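Local coordinates for lipoprotein (Streptococcus pneumoniae, PDB 3CX3), which binds zinc and, as a lipoprotein related to ABC-transporter binding proteins, probably delivers it at the cell surface for uptake, at residues Val240-Val245 against Val250-Leu255; Leu199-Ile204 against Thr216-Phe221; Ala54-Ala59 against Glu70-Ser75; Ile37-Ser40 against Ser45-Pro48; Gln162-Lys167 against Glu270-Asn275. All blocks are in the same frame, centred on the assembly; numbering follows the deposited sequence.

Interaction 1 of 5, residues Val240-Val245 against Val250-Leu255; sequences VAETLV and VGLKTL
In the beta-alpha-beta unit formed by strand 230-232, helix 239-245 and strand 252-254, V245 of the crossover helix packs on L252, the first residue of the returning strand. The two methyls of V245 divide the work. CG2 presses against the branch point of L252, with 3.5 Å between V245 CG2 and L252 CG. CG1, placed anti to the backbone N (chi1 -158°), leans instead on the incoming main chain and lies 3.4 Å from G251 N. A short beta-branched residue suits this spot because one methyl serves the leucine and the other the peptide leading to it. G251 has a positive phi of 87°, a backbone shape that glycine adopts readily, and from it the chain enters the strand. E242 crosses L252 at about a right angle; only its OE1 reaches the leucine, 4.0 Å from L252 CD1, while OE2 is held by a salt bridge to K239. I230 of the adjacent strand 230-232 touches both V245 and L252. Between helix and strand the side chains thus meet mainly through apolar contact, which has no fixed direction, while the strand itself is placed by the backbone bonds of G251 and K253 to I230.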
# COMPACT_ATOMS: atom_id res chain seq x y z
N VAL A 240 -17.93 -9.72 -7.39
CA VAL A 240 -18.87 -9.14 -6.43
C VAL A 240 -19.03 -7.61 -6.61
O VAL A 240 -20.05 -7.04 -6.21
CB VAL A 240 -18.58 -9.66 -4.98
CG1 VAL A 240 -17.15 -10.15 -4.86
CG2 VAL A 240 -18.93 -8.65 -3.89
N ALA A 241 -18.04 -6.98 -7.26
CA ALA A 241 -18.16 -5.61 -7.74
C ALA A 241 -18.87 -5.55 -9.09
O ALA A 241 -19.95 -4.99 -9.18
CB ALA A 241 -16.80 -4.94 -7.83
N GLU A 242 -18.29 -6.13 -10.14
CA GLU A 242 -18.97 -6.25 -11.44
C GLU A 242 -20.48 -6.34 -11.24
O GLU A 242 -21.24 -5.56 -11.81
CB GLU A 242 -18.52 -7.51 -12.18
CG GLU A 242 -17.54 -7.31 -13.34
CD GLU A 242 -16.09 -7.52 -12.92
OE1 GLU A 242 -15.37 -6.52 -12.82
OE2 GLU A 242 -15.68 -8.68 -12.70
N THR A 243 -20.88 -7.28 -10.39
CA THR A 243 -22.29 -7.58 -10.15
C THR A 243 -22.92 -6.55 -9.19
O THR A 243 -23.61 -6.90 -8.23
CB THR A 243 -22.46 -9.05 -9.68
OG1 THR A 243 -21.82 -9.23 -8.42
CG2 THR A 243 -21.84 -10.04 -10.69
N LEU A 244 -22.68 -5.27 -9.49
CA LEU A 244 -23.09 -4.15 -8.65
C LEU A 244 -23.39 -2.98 -9.57
O LEU A 244 -24.19 -2.10 -9.25
CB LEU A 244 -21.97 -3.77 -7.68
CG LEU A 244 -22.34 -3.19 -6.33
CD1 LEU A 244 -22.67 -4.32 -5.40
CD2 LEU A 244 -21.17 -2.40 -5.79
N VAL A 245 -22.69 -2.96 -10.69
CA VAL A 245 -23.20 -2.31 -11.88
C VAL A 245 -24.33 -3.25 -12.27
O VAL A 245 -25.48 -2.83 -12.41
CB VAL A 245 -22.16 -2.32 -13.03
CG1 VAL A 245 -22.46 -1.22 -14.04
CG2 VAL A 245 -20.75 -2.18 -12.49
N VAL A 250 -25.07 2.01 -12.15
CA VAL A 250 -24.19 1.95 -13.33
C VAL A 250 -22.72 2.28 -12.98
O VAL A 250 -22.43 2.67 -11.84
CB VAL A 250 -24.68 2.93 -14.47
CG1 VAL A 250 -26.14 2.69 -14.84
CG2 VAL A 250 -24.46 4.40 -14.08
N GLY A 251 -21.82 2.11 -13.94
CA GLY A 251 -20.48 2.70 -13.91
C GLY A 251 -19.35 1.97 -13.20
O GLY A 251 -19.38 1.79 -11.99
N LEU A 252 -18.32 1.59 -13.98
CA LEU A 252 -17.13 0.89 -13.47
C LEU A 252 -15.79 1.49 -13.92
O LEU A 252 -15.53 1.62 -15.11
CB LEU A 252 -17.15 -0.59 -13.89
CG LEU A 252 -17.32 -1.69 -12.83
CD1 LEU A 252 -17.23 -3.06 -13.49
CD2 LEU A 252 -16.26 -1.56 -11.77
N LYS A 253 -14.96 1.86 -12.95
CA LYS A 253 -13.57 2.28 -13.21
C LYS A 253 -12.60 1.66 -12.21
O LYS A 253 -12.96 1.42 -11.07
CB LYS A 253 -13.42 3.81 -13.22
CG LYS A 253 -13.89 4.44 -14.50
CD LYS A 253 -13.12 5.71 -14.82
CE LYS A 253 -13.59 6.88 -13.97
NZ LYS A 253 -13.29 8.20 -14.61
N THR A 254 -11.39 1.41 -12.68
CA THR A 254 -10.37 0.75 -11.87
C THR A 254 -9.46 1.74 -11.17
O THR A 254 -9.02 2.71 -11.78
CB THR A 254 -9.56 -0.28 -12.70
OG1 THR A 254 -8.27 -0.48 -12.10
CG2 THR A 254 -9.37 0.20 -14.10
N LEU A 255 -9.18 1.47 -9.89
CA LEU A 255 -8.40 2.34 -9.02
C LEU A 255 -7.37 1.47 -8.27
O LEU A 255 -7.78 0.54 -7.55
CB LEU A 255 -9.36 2.96 -8.01
CG LEU A 255 -9.47 4.41 -7.50
CD1 LEU A 255 -9.69 4.29 -6.02
CD2 LEU A 255 -8.28 5.35 -7.81

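Interaction 2 of 5, residues Leu199-Ile204 against Thr216-Phe221; sequences LGIAGI and TEIQEF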
# COMPACT_ATOMS: atom_id res chain seq x y z
N LEU A 199 -16.14 3.93 0.90
CA LEU A 199 -16.73 2.64 1.26
C LEU A 199 -16.07 1.55 0.42
O LEU A 199 -15.97 1.66 -0.83
CB LEU A 199 -18.25 2.65 1.10
CG LEU A 199 -19.01 1.38 1.51
CD1 LEU A 199 -19.03 1.18 3.04
CD2 LEU A 199 -20.43 1.42 0.97
N GLY A 200 -15.60 0.52 1.11
CA GLY A 200 -15.07 -0.65 0.41
C GLY A 200 -16.14 -1.71 0.29
O GLY A 200 -16.93 -1.91 1.23
N ILE A 201 -16.17 -2.40 -0.84
CA ILE A 201 -17.07 -3.55 -0.98
C ILE A 201 -16.65 -4.64 0.03
O ILE A 201 -17.48 -5.16 0.80
CB ILE A 201 -17.17 -4.03 -2.43
CG1 ILE A 201 -17.97 -3.01 -3.24
CG2 ILE A 201 -17.89 -5.40 -2.55
CD1 ILE A 201 -17.62 -2.98 -4.71
N ALA A 202 -15.35 -4.93 0.08
CA ALA A 202 -14.78 -5.84 1.09
C ALA A 202 -14.15 -5.06 2.27
O ALA A 202 -13.97 -3.84 2.17
CB ALA A 202 -13.77 -6.77 0.46
N GLY A 203 -13.83 -5.75 3.36
CA GLY A 203 -13.15 -5.13 4.51
C GLY A 203 -11.70 -4.81 4.23
O GLY A 203 -11.28 -4.70 3.07
N ILE A 204 -10.88 -4.67 5.26
CA ILE A 204 -9.48 -4.27 4.96
C ILE A 204 -8.75 -5.25 4.03
O ILE A 204 -7.87 -4.85 3.29
CB ILE A 204 -8.62 -3.85 6.21
CG1 ILE A 204 -7.61 -4.94 6.60
CG2 ILE A 204 -9.50 -3.35 7.36
CD1 ILE A 204 -7.95 -5.74 7.86
N THR A 216 -26.73 -5.45 0.15
CA THR A 216 -27.96 -4.70 0.01
C THR A 216 -27.79 -3.27 0.53
O THR A 216 -28.21 -2.31 -0.12
CB THR A 216 -29.18 -5.48 0.64
OG1 THR A 216 -29.98 -6.02 -0.41
CG2 THR A 216 -30.06 -4.60 1.53
N GLU A 217 -27.14 -3.13 1.69
CA GLU A 217 -26.80 -1.83 2.25
C GLU A 217 -25.91 -1.03 1.31
O GLU A 217 -26.23 0.12 0.97
CB GLU A 217 -26.05 -2.00 3.56
CG GLU A 217 -26.81 -2.70 4.66
CD GLU A 217 -25.89 -3.06 5.81
OE1 GLU A 217 -24.69 -3.33 5.56
OE2 GLU A 217 -26.38 -3.08 6.96
N ILE A 218 -24.78 -1.61 0.90
CA ILE A 218 -23.87 -0.89 0.01
C ILE A 218 -24.64 -0.52 -1.25
O ILE A 218 -24.44 0.57 -1.78
CB ILE A 218 -22.47 -1.60 -0.28
CG1 ILE A 218 -22.37 -2.13 -1.72
CG2 ILE A 218 -22.04 -2.63 0.79
CD1 ILE A 218 -21.79 -1.11 -2.70
N GLN A 219 -25.54 -1.40 -1.70
CA GLN A 219 -26.38 -1.13 -2.87
C GLN A 219 -27.11 0.20 -2.78
O GLN A 219 -27.24 0.89 -3.78
CB GLN A 219 -27.42 -2.23 -3.04
CG GLN A 219 -27.09 -3.28 -4.08
CD GLN A 219 -28.24 -4.24 -4.31
OE1 GLN A 219 -28.17 -5.42 -3.93
NE2 GLN A 219 -29.33 -3.75 -4.92
N GLU A 220 -27.59 0.53 -1.58
CA GLU A 220 -28.43 1.71 -1.36
C GLU A 220 -27.61 2.91 -0.99
O GLU A 220 -28.04 4.05 -1.16
CB GLU A 220 -29.49 1.42 -0.30
CG GLU A 220 -30.77 0.88 -0.93
CD GLU A 220 -31.29 -0.38 -0.26
OE1 GLU A 220 -31.35 -0.41 0.99
OE2 GLU A 220 -31.64 -1.34 -1.00
N PHE A 221 -26.42 2.63 -0.46
CA PHE A 221 -25.38 3.61 -0.23
C PHE A 221 -24.98 4.30 -1.53
O PHE A 221 -24.75 5.51 -1.57
CB PHE A 221 -24.16 2.91 0.38
CG PHE A 221 -23.06 3.84 0.75
CD1 PHE A 221 -22.94 4.30 2.05
CD2 PHE A 221 -22.15 4.27 -0.21
CE1 PHE A 221 -21.92 5.17 2.42
CE2 PHE A 221 -21.14 5.14 0.12
CZ PHE A 221 -21.02 5.60 1.45
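L199 and F221 approach from opposite directions, the leucine from strand 198-200 and the phenylalanine from helix 213-224, and they meet as methyl over ring. L199 CD2 stands above one face of F221, 3.7 Å from the ring centroid and 18° off the ring normal, which makes this a CH-pi contact. The methyl is displaced toward the rim on the CG-CD2 side, so its closest ring atom is F221 CD2 at 3.5 Å. Both side chains have CG anti to the backbone N, with chi1 close to 180°, and this extends each across the gap between strand and helix. The same L199 methyl also touches I218, one turn earlier on the helix, with L199 CD2 3.9 Å from I218 CB. A branched leucine fits well here because one methyl can fill the angle between an aromatic face and a beta-branched neighbour. I201, where the chain turns a corner, adds a looser touch, its CG1 4.3 Å from I218 CD1. L199 is held by backbone hydrogen bonds to F180 and T182 in the parallel sheet, the ring of F221 meets that of Y225, and I201 and I218 both run on to L244 of helix 239-245.

Interaction 3 of 5, residues Ala54-Ala59 against Glu70-Ser75; sequences AAIYDA and ESWAGS
The carbonyl oxygen of Y57, near the end of helix 50-58, is gripped by two outside donors, S83 OG and K84 NZ, and the hydroxyl of the same tyrosine bonds to D77 N. The backbone is thus held at its carbonyl and the ring at its hydroxyl; a tyrosine suits the place because its ring spans the gap and still ends in a polar group. Segment 70-75 lies in the loop between strands 61-64 and 86-89 of the parallel sheet, and there Y57 OH comes within 4.4 Å of S75 O without bonding. I56 has CG1 anti to its carbonyl carbon (chi1 -75°), and the extended chain carries CD1 to 4.5 Å from W72 NE1, meeting the indole obliquely. I56 also packs on F62 of strand 61-64, so an aliphatic residue suits a helix face turned to the sheet. E70 CB lies 3.7 Å above one face of the indole, and P48 touches it too. The E70 carboxylate is tied by OE2 to S16 OG and H65 N and by OE1 to S66 N. Helix and loop meet over little surface, and the loop probably owes its position more to polar anchors than to packing on the helix.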
# COMPACT_ATOMS: atom_id res chain seq x y z
N ALA A 54 13.41 -19.36 2.95
CA ALA A 54 14.84 -19.61 2.83
C ALA A 54 15.55 -18.47 2.09
O ALA A 54 16.68 -18.11 2.44
CB ALA A 54 15.10 -20.94 2.16
N ALA A 55 14.88 -17.90 1.09
CA ALA A 55 15.35 -16.72 0.38
C ALA A 55 15.46 -15.49 1.29
O ALA A 55 16.34 -14.65 1.08
CB ALA A 55 14.46 -16.42 -0.81
N ILE A 56 14.56 -15.37 2.27
CA ILE A 56 14.66 -14.32 3.29
C ILE A 56 15.91 -14.56 4.14
O ILE A 56 16.80 -13.72 4.19
CB ILE A 56 13.43 -14.24 4.22
CG1 ILE A 56 12.26 -13.58 3.51
CG2 ILE A 56 13.74 -13.42 5.47
CD1 ILE A 56 10.93 -13.97 4.10
N TYR A 57 15.96 -15.73 4.78
CA TYR A 57 17.10 -16.10 5.60
C TYR A 57 18.43 -16.01 4.86
O TYR A 57 19.46 -15.86 5.46
CB TYR A 57 16.89 -17.51 6.22
CG TYR A 57 15.85 -17.57 7.32
CD1 TYR A 57 15.81 -16.62 8.34
CD2 TYR A 57 14.90 -18.59 7.34
CE1 TYR A 57 14.85 -16.67 9.34
CE2 TYR A 57 13.92 -18.66 8.37
CZ TYR A 57 13.90 -17.70 9.36
OH TYR A 57 12.94 -17.76 10.37
N ASP A 58 18.36 -16.07 3.53
CA ASP A 58 19.53 -15.97 2.65
C ASP A 58 19.97 -14.53 2.33
O ASP A 58 21.15 -14.27 2.09
CB ASP A 58 19.21 -16.72 1.35
CG ASP A 58 20.36 -16.73 0.37
OD1 ASP A 58 20.08 -16.88 -0.85
OD2 ASP A 58 21.54 -16.60 0.80
N ALA A 59 19.01 -13.60 2.32
CA ALA A 59 19.29 -12.18 2.06
C ALA A 59 20.15 -11.57 3.16
O ALA A 59 20.36 -12.21 4.20
CB ALA A 59 17.97 -11.41 1.93
N GLU A 70 1.76 -8.24 6.92
CA GLU A 70 2.58 -9.42 6.82
C GLU A 70 2.74 -10.02 8.23
O GLU A 70 3.70 -9.71 8.95
CB GLU A 70 3.92 -9.08 6.18
CG GLU A 70 3.79 -8.26 4.88
CD GLU A 70 4.08 -6.78 5.09
OE1 GLU A 70 3.55 -6.20 6.10
OE2 GLU A 70 4.84 -6.21 4.25
N SER A 71 1.76 -10.86 8.59
CA SER A 71 1.68 -11.57 9.89
C SER A 71 2.79 -12.60 10.14
O SER A 71 3.22 -12.75 11.28
CB SER A 71 0.33 -12.27 10.04
OG SER A 71 -0.69 -11.34 10.32
N TRP A 72 3.19 -13.35 9.10
CA TRP A 72 4.46 -14.06 9.17
C TRP A 72 5.46 -12.92 9.11
O TRP A 72 5.23 -11.97 8.36
CB TRP A 72 4.68 -14.96 7.95
CG TRP A 72 5.26 -14.16 6.81
CD1 TRP A 72 6.60 -13.92 6.55
CD2 TRP A 72 4.53 -13.42 5.85
NE1 TRP A 72 6.73 -13.10 5.46
CE2 TRP A 72 5.48 -12.78 5.01
CE3 TRP A 72 3.17 -13.26 5.59
CZ2 TRP A 72 5.10 -11.99 3.94
CZ3 TRP A 72 2.79 -12.47 4.54
CH2 TRP A 72 3.75 -11.85 3.72
N ALA A 73 6.56 -12.96 9.85
CA ALA A 73 7.56 -11.88 9.76
C ALA A 73 8.04 -11.65 11.14
O ALA A 73 9.24 -11.62 11.41
CB ALA A 73 6.97 -10.59 9.18
N GLY A 74 7.07 -11.41 12.02
CA GLY A 74 7.22 -11.75 13.41
C GLY A 74 7.16 -13.26 13.28
O GLY A 74 6.36 -13.79 12.49
N SER A 75 8.03 -13.94 14.00
CA SER A 75 8.09 -15.39 13.91
C SER A 75 9.10 -15.92 12.88
O SER A 75 9.42 -17.11 12.89
CB SER A 75 6.70 -15.99 13.72
OG SER A 75 6.02 -15.97 14.97

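Interaction 4 of 5, residues Ile37-Ser40 against Ser45-Pro48; sequences IQSS and SFEP
F46 holds CG anti to its backbone N (chi1 175°), which sends the ring straight out from segment 45-48 toward segment 37-40. I37 answers with its CG2 branch, likewise anti to the backbone N, while CG1 turns the other way, beside that nitrogen. The far end of the ring meets this methyl of I37 and the CB of S39. I37 CG2 lies 3.8 Å from F46 CZ and 4.0 Å from F46 CE2, approaching obliquely. S39 comes in near the ring plane at the edge, with its CB 3.5 Å from F46 CE1. It is the serine's carbon that does most of the touching, since S39 OG stays 4.2 Å from the same CE1. A small residue suits this position because the ring edge comes up against its CB. The carbonyl oxygen of S40 is a more distant neighbour, 4.4 Å from F46 CE1. Both segments belong to the loop that leaves strand 33-36, an outermost strand of its parallel sheet, and leads into helix 50-58. Between them the loop carries H44, a ligand of the bound zinc ion, and the side chain of F46 is about 11 Å from that metal. The phenylalanine thus spans the base of the ligand-bearing turn and also touches S41 within it. I37 is anchored behind by a backbone hydrogen bond to T15 of the neighbouring strand, and both I37 and S39 rest on D52 of helix 50-58. P48 packs against I53 of that helix.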
# COMPACT_ATOMS: atom_id res chain seq x y z
N ILE A 37 9.70 -10.31 -2.85
CA ILE A 37 9.34 -11.73 -2.58
C ILE A 37 8.56 -12.34 -3.74
O ILE A 37 8.48 -13.58 -3.87
CB ILE A 37 8.61 -11.97 -1.22
CG1 ILE A 37 9.62 -12.04 -0.09
CG2 ILE A 37 7.88 -13.28 -1.21
CD1 ILE A 37 8.99 -12.21 1.29
N GLN A 38 7.99 -11.47 -4.58
CA GLN A 38 7.59 -11.82 -5.94
C GLN A 38 7.38 -13.33 -6.16
O GLN A 38 7.94 -13.94 -7.08
CB GLN A 38 8.60 -11.26 -6.98
CG GLN A 38 10.07 -11.71 -6.80
CD GLN A 38 11.00 -11.25 -7.92
OE1 GLN A 38 11.59 -10.16 -7.85
NE2 GLN A 38 11.15 -12.09 -8.94
N SER A 39 6.60 -13.93 -5.27
CA SER A 39 6.04 -15.24 -5.54
C SER A 39 4.76 -14.94 -6.34
O SER A 39 4.46 -15.61 -7.33
CB SER A 39 5.76 -16.01 -4.24
OG SER A 39 5.63 -17.41 -4.45
N SER A 40 4.07 -13.87 -5.90
CA SER A 40 2.81 -13.36 -6.47
C SER A 40 1.58 -14.09 -5.93
O SER A 40 1.61 -15.30 -5.70
CB SER A 40 2.82 -13.36 -8.01
OG SER A 40 1.81 -12.52 -8.54
N SER A 45 -3.68 -12.27 1.79
CA SER A 45 -3.86 -13.72 1.98
C SER A 45 -2.56 -14.53 1.77
O SER A 45 -2.56 -15.76 1.91
CB SER A 45 -4.94 -14.24 1.03
OG SER A 45 -4.51 -14.10 -0.31
N PHE A 46 -1.47 -13.85 1.42
CA PHE A 46 -0.24 -14.50 0.99
C PHE A 46 0.52 -15.12 2.16
O PHE A 46 0.66 -14.51 3.22
CB PHE A 46 0.66 -13.48 0.28
CG PHE A 46 2.01 -14.01 -0.10
CD1 PHE A 46 2.19 -14.72 -1.31
CD2 PHE A 46 3.12 -13.83 0.73
CE1 PHE A 46 3.46 -15.22 -1.66
CE2 PHE A 46 4.38 -14.33 0.38
CZ PHE A 46 4.54 -15.03 -0.81
N GLU A 47 1.03 -16.33 1.96
CA GLU A 47 1.86 -16.96 2.99
C GLU A 47 3.09 -17.51 2.29
O GLU A 47 2.95 -18.29 1.35
CB GLU A 47 1.12 -18.08 3.73
CG GLU A 47 -0.23 -17.69 4.34
CD GLU A 47 -0.11 -16.96 5.68
OE1 GLU A 47 1.01 -16.73 6.17
OE2 GLU A 47 -1.16 -16.62 6.27
N PRO A 48 4.29 -17.09 2.73
CA PRO A 48 5.54 -17.45 2.06
C PRO A 48 5.81 -18.96 2.04
O PRO A 48 5.72 -19.62 3.07
CB PRO A 48 6.60 -16.74 2.91
CG PRO A 48 5.94 -16.57 4.25
CD PRO A 48 4.53 -16.27 3.93

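Interaction 5 of 5, residues Gln162-Lys167 against Glu270-Asn275; sequences QELTKK and ENLEEN
L164 and E273 lie nearest each other where two helices run side by side: helix 147-173, the long helix that links the two sheet-bearing lobes, as in related metal-binding proteins, and helix 268-281 near the C-terminus. The short segments are nearly parallel, at 14°, with axes 11.1 Å apart. Both methyls of L164 close on one carbon, L164 CD1 3.7 Å and L164 CD2 3.8 Å from E273 CB. The leucine reaches there because CG is anti to its backbone N (chi1 -177°). L272 stands a little farther off, its CG 4.4 Å from L164 CD2. On the solvent side K167 crosses E273 at about a right angle and uses its aliphatic chain, with K167 CE 3.2 Å from E273 OE1. A bend at chi4 leaves K167 NZ 4.3 Å from that oxygen, too far for a salt bridge, though the opposite charges probably still attract. Glutamate suits the margin, since its CB and CG cover the leucine while the carboxylate lies farther out. Beyond this shell, L164 also meets L269 and M276. On the helix side away from L164, N271 OD1 bonds to N264 and N275 OD1 to N256, while N275 ND2 makes a weak bond to N271 O, 2.8 Å long and bent to 120°.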
# COMPACT_ATOMS: atom_id res chain seq x y z
N GLN A 162 4.86 15.67 -0.08
CA GLN A 162 4.17 16.84 0.47
C GLN A 162 3.63 17.72 -0.64
O GLN A 162 2.62 18.40 -0.45
CB GLN A 162 5.05 17.64 1.46
CG GLN A 162 4.26 18.62 2.42
CD GLN A 162 4.54 18.42 3.95
OE1 GLN A 162 3.79 18.92 4.80
NE2 GLN A 162 5.60 17.67 4.28
N GLU A 163 4.28 17.68 -1.81
CA GLU A 163 3.85 18.45 -2.99
C GLU A 163 2.63 17.86 -3.68
O GLU A 163 1.77 18.59 -4.16
CB GLU A 163 5.01 18.61 -3.98
CG GLU A 163 5.97 19.70 -3.55
CD GLU A 163 7.09 19.93 -4.54
OE1 GLU A 163 8.03 19.11 -4.59
OE2 GLU A 163 7.04 20.97 -5.26
N LEU A 164 2.57 16.53 -3.72
CA LEU A 164 1.40 15.80 -4.19
C LEU A 164 0.15 16.14 -3.35
O LEU A 164 -0.92 16.42 -3.91
CB LEU A 164 1.73 14.29 -4.20
CG LEU A 164 0.79 13.18 -4.70
CD1 LEU A 164 -0.11 13.65 -5.85
CD2 LEU A 164 1.57 11.95 -5.12
N THR A 165 0.29 16.15 -2.02
CA THR A 165 -0.77 16.60 -1.09
C THR A 165 -1.24 18.03 -1.38
O THR A 165 -2.42 18.33 -1.24
CB THR A 165 -0.32 16.53 0.41
OG1 THR A 165 0.07 15.20 0.75
CG2 THR A 165 -1.45 16.94 1.35
N LYS A 166 -0.30 18.90 -1.76
CA LYS A 166 -0.58 20.30 -2.09
C LYS A 166 -1.30 20.49 -3.43
O LYS A 166 -2.28 21.24 -3.51
CB LYS A 166 0.70 21.13 -2.11
CG LYS A 166 0.86 22.02 -0.93
CD LYS A 166 1.85 21.46 0.05
CE LYS A 166 2.66 22.59 0.67
NZ LYS A 166 3.22 23.51 -0.37
N LYS A 167 -0.79 19.84 -4.46
CA LYS A 167 -1.42 19.87 -5.77
C LYS A 167 -2.87 19.43 -5.62
O LYS A 167 -3.77 20.09 -6.13
CB LYS A 167 -0.66 18.97 -6.75
CG LYS A 167 -1.12 19.00 -8.21
CD LYS A 167 -0.12 18.22 -9.07
CE LYS A 167 -0.75 17.71 -10.34
NZ LYS A 167 -0.66 18.72 -11.41
N GLU A 270 4.60 8.66 -8.55
CA GLU A 270 4.00 8.78 -9.87
C GLU A 270 2.76 7.88 -10.04
O GLU A 270 1.78 8.32 -10.64
CB GLU A 270 5.05 8.52 -10.95
CG GLU A 270 6.05 9.66 -11.06
CD GLU A 270 7.13 9.45 -12.10
OE1 GLU A 270 7.88 10.42 -12.33
OE2 GLU A 270 7.24 8.35 -12.69
N ASN A 271 2.81 6.65 -9.50
CA ASN A 271 1.64 5.74 -9.49
C ASN A 271 0.55 6.13 -8.48
O ASN A 271 -0.66 6.00 -8.77
CB ASN A 271 2.06 4.29 -9.21
CG ASN A 271 2.67 3.59 -10.41
OD1 ASN A 271 2.01 3.36 -11.43
ND2 ASN A 271 3.93 3.20 -10.27
N LEU A 272 0.98 6.57 -7.29
CA LEU A 272 0.05 7.12 -6.31
C LEU A 272 -0.70 8.28 -6.95
O LEU A 272 -1.94 8.28 -6.99
CB LEU A 272 0.79 7.55 -5.03
CG LEU A 272 0.03 8.08 -3.81
CD1 LEU A 272 -1.15 7.22 -3.37
CD2 LEU A 272 0.99 8.24 -2.67
N GLU A 273 0.05 9.24 -7.48
CA GLU A 273 -0.52 10.39 -8.15
C GLU A 273 -1.47 10.00 -9.26
O GLU A 273 -2.54 10.62 -9.41
CB GLU A 273 0.57 11.32 -8.69
CG GLU A 273 0.07 12.35 -9.69
CD GLU A 273 0.88 13.65 -9.69
OE1 GLU A 273 0.32 14.70 -10.09
OE2 GLU A 273 2.06 13.63 -9.30
N GLU A 274 -1.10 9.00 -10.07
CA GLU A 274 -1.95 8.61 -11.20
C GLU A 274 -3.34 8.16 -10.75
O GLU A 274 -4.35 8.53 -11.33
CB GLU A 274 -1.29 7.54 -12.06
CG GLU A 274 -2.27 6.91 -13.03
CD GLU A 274 -1.63 6.00 -14.04
OE1 GLU A 274 -1.87 6.21 -15.25
OE2 GLU A 274 -0.88 5.08 -13.62
N ASN A 275 -3.40 7.35 -9.70
CA ASN A 275 -4.68 6.95 -9.15
C ASN A 275 -5.33 8.10 -8.40
O ASN A 275 -6.55 8.14 -8.26
CB ASN A 275 -4.54 5.71 -8.28
CG ASN A 275 -4.03 4.52 -9.07
OD1 ASN A 275 -4.74 3.95 -9.90
ND2 ASN A 275 -2.77 4.15 -8.82

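In the fold
None of the five contacts is wholly core: interaction 1 lies at the surface and the others are partly buried. Interactions 1 and 2 serve the same parallel sheet, at opposite outermost strands, and join through L244 CD2, 3.4 Å from I218 CD1; both are apolar. Interactions 3 and 4 sit in the other lobe, their centres 11 Å apart, and W72 links them by touching F46 and P48; loops supply one side of interaction 3 and both of interaction 4, and in interaction 3 outside polar bonds do more of the anchoring. Interaction 5 pairs two helices, with charged chains on its solvent side, and meets interaction 1 where L255 packs on N275. The zinc ligands H44, H120, H184 and E259 lie between the lobes.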